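Local structure of aminotransferase AspB (Helicobacter pylori 26695, 3EZS) at residues F322-T334 against E362-N374. The protein probably acts as a pyridoxal phosphate-dependent transaminase of the class I and II aminotransferase family. Sequence-based numbering, arbitrary orientation.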
loop_
_atom_site.group_PDB
_atom_site.type_symbol
_atom_site.label_atom_id
_atom_site.label_comp_id
_atom_site.label_asym_id
_atom_site.label_seq_id
_atom_site.Cartn_x
_atom_site.Cartn_y
_atom_site.Cartn_z
ATOM N N PHE A 322 -36.665 0.362 -8.754
ATOM C CA PHE A 322 -37.031 0.826 -7.420
ATOM C C PHE A 322 -36.114 1.978 -7.012
ATOM O O PHE A 322 -36.565 2.952 -6.432
ATOM C CB PHE A 322 -36.934 -0.330 -6.409
ATOM C CG PHE A 322 -37.449 0.003 -5.031
ATOM C CD1 PHE A 322 -38.791 -0.124 -4.729
ATOM C CD2 PHE A 322 -36.586 0.405 -4.026
ATOM C CE1 PHE A 322 -39.269 0.177 -3.456
ATOM C CE2 PHE A 322 -37.049 0.685 -2.754
ATOM C CZ PHE A 322 -38.406 0.585 -2.471
ATOM N N ALA A 323 -34.828 1.853 -7.323
ATOM C CA ALA A 323 -33.855 2.905 -6.998
ATOM C C ALA A 323 -34.216 4.207 -7.700
ATOM O O ALA A 323 -34.150 5.252 -7.076
ATOM C CB ALA A 323 -32.415 2.489 -7.361
ATOM N N LYS A 324 -34.589 4.119 -8.985
ATOM C CA LYS A 324 -34.962 5.276 -9.808
ATOM C C LYS A 324 -36.178 5.974 -9.262
ATOM O O LYS A 324 -36.167 7.188 -9.114
ATOM C CB LYS A 324 -35.207 4.875 -11.284
ATOM C CG LYS A 324 -33.976 4.973 -12.199
ATOM C CD LYS A 324 -33.980 3.987 -13.390
ATOM C CE LYS A 324 -35.258 3.935 -14.207
ATOM N NZ LYS A 324 -35.257 2.774 -15.164
ATOM N N THR A 325 -37.225 5.198 -8.992
ATOM C CA THR A 325 -38.473 5.721 -8.441
ATOM C C THR A 325 -38.263 6.418 -7.100
ATOM O O THR A 325 -38.761 7.534 -6.892
ATOM C CB THR A 325 -39.539 4.599 -8.252
ATOM O OG1 THR A 325 -39.782 3.975 -9.510
ATOM C CG2 THR A 325 -40.871 5.179 -7.730
ATOM N N LEU A 326 -37.524 5.774 -6.196
ATOM C CA LEU A 326 -37.302 6.346 -4.877
ATOM C C LEU A 326 -36.493 7.657 -4.949
ATOM O O LEU A 326 -36.789 8.615 -4.244
ATOM C CB LEU A 326 -36.617 5.308 -3.978
ATOM C CG LEU A 326 -36.523 5.601 -2.484
ATOM C CD1 LEU A 326 -37.881 5.631 -1.824
ATOM C CD2 LEU A 326 -35.644 4.558 -1.832
ATOM N N TYR A 327 -35.482 7.688 -5.802
ATOM C CA TYR A 327 -34.656 8.873 -5.941
ATOM C C TYR A 327 -35.423 10.024 -6.592
ATOM O O TYR A 327 -35.340 11.174 -6.150
ATOM C CB TYR A 327 -33.420 8.542 -6.751
ATOM C CG TYR A 327 -32.449 9.678 -6.865
ATOM C CD1 TYR A 327 -31.768 10.142 -5.740
ATOM C CD2 TYR A 327 -32.158 10.257 -8.096
ATOM C CE1 TYR A 327 -30.854 11.184 -5.832
ATOM C CE2 TYR A 327 -31.244 11.298 -8.199
ATOM C CZ TYR A 327 -30.589 11.749 -7.064
ATOM O OH TYR A 327 -29.676 12.770 -7.157
ATOM N N GLN A 328 -36.143 9.712 -7.659
ATOM C CA GLN A 328 -36.962 10.676 -8.373
ATOM C C GLN A 328 -37.978 11.354 -7.463
ATOM O O GLN A 328 -38.091 12.569 -7.450
ATOM C CB GLN A 328 -37.696 9.918 -9.485
ATOM C CG GLN A 328 -38.799 10.624 -10.237
ATOM C CD GLN A 328 -38.305 11.735 -11.106
ATOM O OE1 GLN A 328 -38.330 11.617 -12.332
ATOM N NE2 GLN A 328 -37.827 12.822 -10.489
ATOM N N ASN A 329 -38.711 10.550 -6.709
ATOM C CA ASN A 329 -39.772 11.028 -5.846
ATOM C C ASN A 329 -39.396 11.475 -4.428
ATOM O O ASN A 329 -40.022 12.391 -3.887
ATOM C CB ASN A 329 -40.826 9.937 -5.712
ATOM C CG ASN A 329 -41.534 9.641 -7.017
ATOM O OD1 ASN A 329 -42.022 10.535 -7.686
ATOM N ND2 ASN A 329 -41.632 8.374 -7.350
ATOM N N GLU A 330 -38.415 10.812 -3.823
ATOM C CA GLU A 330 -38.045 11.104 -2.446
ATOM C C GLU A 330 -36.636 11.605 -2.213
ATOM O O GLU A 330 -36.328 12.036 -1.104
ATOM C CB GLU A 330 -38.243 9.840 -1.599
ATOM C CG GLU A 330 -39.631 9.236 -1.685
ATOM C CD GLU A 330 -40.720 10.185 -1.215
ATOM O OE1 GLU A 330 -40.436 11.082 -0.398
ATOM O OE2 GLU A 330 -41.866 10.032 -1.676
ATOM N N GLY A 331 -35.793 11.563 -3.241
ATOM C CA GLY A 331 -34.384 11.925 -3.113
ATOM C C GLY A 331 -33.562 10.913 -2.333
ATOM O O GLY A 331 -32.387 11.167 -2.046
ATOM N N ILE A 332 -34.155 9.763 -1.995
ATOM C CA ILE A 332 -33.458 8.755 -1.212
ATOM C C ILE A 332 -32.663 7.865 -2.146
ATOM O O ILE A 332 -33.225 7.280 -3.074
ATOM C CB ILE A 332 -34.436 7.910 -0.361
ATOM C CG1 ILE A 332 -35.139 8.785 0.686
ATOM C CG2 ILE A 332 -33.701 6.745 0.301
ATOM C CD1 ILE A 332 -36.363 8.147 1.314
ATOM N N ILE A 333 -31.364 7.744 -1.888
ATOM C CA ILE A 333 -30.468 6.936 -2.719
ATOM C C ILE A 333 -30.305 5.541 -2.128
ATOM O O ILE A 333 -29.974 5.395 -0.949
ATOM C CB ILE A 333 -29.049 7.580 -2.816
ATOM C CG1 ILE A 333 -29.117 8.952 -3.503
ATOM C CG2 ILE A 333 -28.060 6.640 -3.527
ATOM C CD1 ILE A 333 -27.841 9.831 -3.332
ATOM N N THR A 334 -30.567 4.526 -2.952
ATOM C CA THR A 334 -30.388 3.119 -2.589
ATOM C C THR A 334 -29.528 2.467 -3.674
ATOM O O THR A 334 -29.417 2.995 -4.780
ATOM C CB THR A 334 -31.748 2.396 -2.423
ATOM O OG1 THR A 334 -32.407 2.279 -3.696
ATOM C CG2 THR A 334 -32.665 3.165 -1.421
ATOM N N GLU A 362 -35.593 6.910 10.841
ATOM C CA GLU A 362 -37.015 6.592 11.044
ATOM C C GLU A 362 -37.884 6.997 9.868
ATOM O O GLU A 362 -38.609 6.164 9.322
ATOM C CB GLU A 362 -37.563 7.229 12.322
ATOM C CG GLU A 362 -36.843 6.824 13.610
ATOM C CD GLU A 362 -37.322 7.616 14.817
ATOM O OE1 GLU A 362 -38.510 8.038 14.819
ATOM O OE2 GLU A 362 -36.517 7.806 15.762
ATOM N N LYS A 363 -37.790 8.263 9.473
ATOM C CA LYS A 363 -38.585 8.761 8.371
ATOM C C LYS A 363 -38.241 8.097 7.039
ATOM O O LYS A 363 -39.122 7.503 6.422
ATOM C CB LYS A 363 -38.488 10.304 8.274
ATOM C CG LYS A 363 -39.407 10.949 7.243
ATOM C CD LYS A 363 -40.875 10.769 7.625
ATOM C CE LYS A 363 -41.799 11.431 6.631
ATOM N NZ LYS A 363 -43.219 11.221 7.029
ATOM N N PRO A 364 -36.982 8.199 6.574
ATOM C CA PRO A 364 -36.671 7.571 5.281
ATOM C C PRO A 364 -36.987 6.080 5.161
ATOM O O PRO A 364 -37.402 5.639 4.088
ATOM C CB PRO A 364 -35.167 7.783 5.133
ATOM C CG PRO A 364 -34.686 8.208 6.446
ATOM C CD PRO A 364 -35.803 8.894 7.111
ATOM N N LEU A 365 -36.806 5.314 6.232
ATOM C CA LEU A 365 -37.084 3.876 6.167
ATOM C C LEU A 365 -38.575 3.628 6.040
ATOM O O LEU A 365 -38.986 2.715 5.328
ATOM C CB LEU A 365 -36.494 3.121 7.371
ATOM C CG LEU A 365 -34.964 3.083 7.517
ATOM C CD1 LEU A 365 -34.579 2.365 8.809
ATOM C CD2 LEU A 365 -34.310 2.414 6.325
ATOM N N GLU A 366 -39.391 4.432 6.725
ATOM C CA GLU A 366 -40.853 4.316 6.593
ATOM C C GLU A 366 -41.321 4.632 5.166
ATOM O O GLU A 366 -42.201 3.950 4.609
ATOM C CB GLU A 366 -41.560 5.231 7.592
ATOM C CG GLU A 366 -41.438 4.702 9.021
ATOM C CD GLU A 366 -42.110 5.578 10.090
ATOM O OE1 GLU A 366 -42.535 6.731 9.798
ATOM O OE2 GLU A 366 -42.213 5.080 11.240
ATOM N N ILE A 367 -40.715 5.670 4.592
ATOM C CA ILE A 367 -41.021 6.099 3.243
ATOM C C ILE A 367 -40.712 4.966 2.269
ATOM O O ILE A 367 -41.545 4.601 1.431
ATOM C CB ILE A 367 -40.226 7.367 2.881
ATOM C CG1 ILE A 367 -40.756 8.563 3.673
ATOM C CG2 ILE A 367 -40.372 7.693 1.411
ATOM C CD1 ILE A 367 -39.910 9.834 3.546
ATOM N N ILE A 368 -39.519 4.398 2.408
ATOM C CA ILE A 368 -39.116 3.280 1.580
ATOM C C ILE A 368 -40.172 2.172 1.630
ATOM O O ILE A 368 -40.586 1.668 0.584
ATOM C CB ILE A 368 -37.735 2.743 2.005
ATOM C CG1 ILE A 368 -36.636 3.733 1.594
ATOM C CG2 ILE A 368 -37.443 1.346 1.357
ATOM C CD1 ILE A 368 -35.184 3.395 2.141
ATOM N N GLU A 369 -40.623 1.818 2.841
ATOM C CA GLU A 369 -41.615 0.759 3.009
ATOM C C GLU A 369 -42.921 1.080 2.286
ATOM O O GLU A 369 -43.496 0.184 1.669
ATOM C CB GLU A 369 -41.846 0.436 4.498
ATOM C CG GLU A 369 -42.898 -0.685 4.798
ATOM C CD GLU A 369 -42.494 -2.092 4.321
ATOM O OE1 GLU A 369 -41.446 -2.257 3.674
ATOM O OE2 GLU A 369 -43.228 -3.061 4.611
ATOM N N THR A 370 -43.375 2.340 2.325
ATOM C CA THR A 370 -44.597 2.723 1.605
ATOM C C THR A 370 -44.479 2.458 0.092
ATOM O O THR A 370 -45.458 2.122 -0.541
ATOM C CB THR A 370 -45.008 4.212 1.816
ATOM O OG1 THR A 370 -44.006 5.072 1.265
ATOM C CG2 THR A 370 -45.228 4.557 3.314
ATOM N N TYR A 371 -43.290 2.602 -0.491
ATOM C CA TYR A 371 -43.119 2.330 -1.941
ATOM C C TYR A 371 -43.072 0.841 -2.275
ATOM O O TYR A 371 -43.363 0.429 -3.399
ATOM C CB TYR A 371 -41.854 3.006 -2.488
ATOM C CG TYR A 371 -42.050 4.475 -2.759
ATOM C CD1 TYR A 371 -41.961 5.401 -1.744
ATOM C CD2 TYR A 371 -42.348 4.929 -4.042
ATOM C CE1 TYR A 371 -42.159 6.764 -1.991
ATOM C CE2 TYR A 371 -42.542 6.274 -4.303
ATOM C CZ TYR A 371 -42.448 7.185 -3.273
ATOM O OH TYR A 371 -42.640 8.509 -3.528
ATOM N N ARG A 372 -42.727 0.048 -1.279
ATOM C CA ARG A 372 -42.532 -1.373 -1.438
ATOM C C ARG A 372 -43.791 -2.149 -1.135
ATOM O O ARG A 372 -44.138 -3.079 -1.857
ATOM C CB ARG A 372 -41.425 -1.785 -0.468
ATOM C CG ARG A 372 -40.722 -3.055 -0.800
ATOM C CD ARG A 372 -39.592 -3.294 0.177
ATOM N NE ARG A 372 -40.129 -3.669 1.469
ATOM C CZ ARG A 372 -40.300 -4.916 1.894
ATOM N NH1 ARG A 372 -39.921 -5.957 1.160
ATOM N NH2 ARG A 372 -40.829 -5.121 3.096
ATOM N N GLU A 373 -44.495 -1.755 -0.077
ATOM C CA GLU A 373 -45.679 -2.496 0.374
ATOM C C GLU A 373 -46.799 -2.551 -0.662
ATOM O O GLU A 373 -46.909 -1.668 -1.525
ATOM C CB GLU A 373 -46.201 -1.932 1.705
ATOM C CG GLU A 373 -46.866 -0.547 1.615
ATOM C CD GLU A 373 -47.074 0.088 2.983
ATOM O OE1 GLU A 373 -46.763 -0.563 4.002
ATOM O OE2 GLU A 373 -47.532 1.247 3.043
ATOM N N ASN A 374 -47.616 -3.602 -0.551
ATOM C CA ASN A 374 -48.759 -3.839 -1.436
ATOM C C ASN A 374 -49.867 -2.778 -1.302
ATOM O O ASN A 374 -50.368 -2.514 -0.206
ATOM C CB ASN A 374 -49.337 -5.241 -1.171
#
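L326 and I368 meet at the apolar centre of a helix pair, helix 319-330 against the C-terminal helix 358-372, packed on the three-stranded antiparallel sheet 311-315, 349-353, 335-336; this is consistent with the C-terminal small domain of fold type I PLP enzymes. The local axes approach to 11.0 Å at 125° between their N-to-C directions, closer to antiparallel than to parallel. In one of two L326 conformers, CD2 lies 3.7 Å from I368 CG1, the side chains crossing at about a right angle. Beyond helix 319-330, I332 continues the apolar surface: its CG2 is 4.1 Å from I368 CD1, and its CD1 touches I367 CG2 and lies 4.0 Å from P364 CB. At the other end F322 CE1 is 4.0 Å from Y371 CB, while I368 O lies in plane at the F322 ring edge; the F322 side chain also touches V350 of strand 349-353. Y371 is a knob in the hole formed by T325, L326, N329 and E330, with T325 CG2 4.0 Å from Y371 CE2. Toward the polar edge, E330 CG, anti to the carbonyl carbon, packs 3.5 Å from I367 CG2, and the chi2 bend (-60°) turns the carboxylate to the phenol. Y371 OH donates to the anti lone pair of E330 OE2 at 2.5 Å; OE2 lies in plane at the ring edge, the carboxylate turned 65° from the ring.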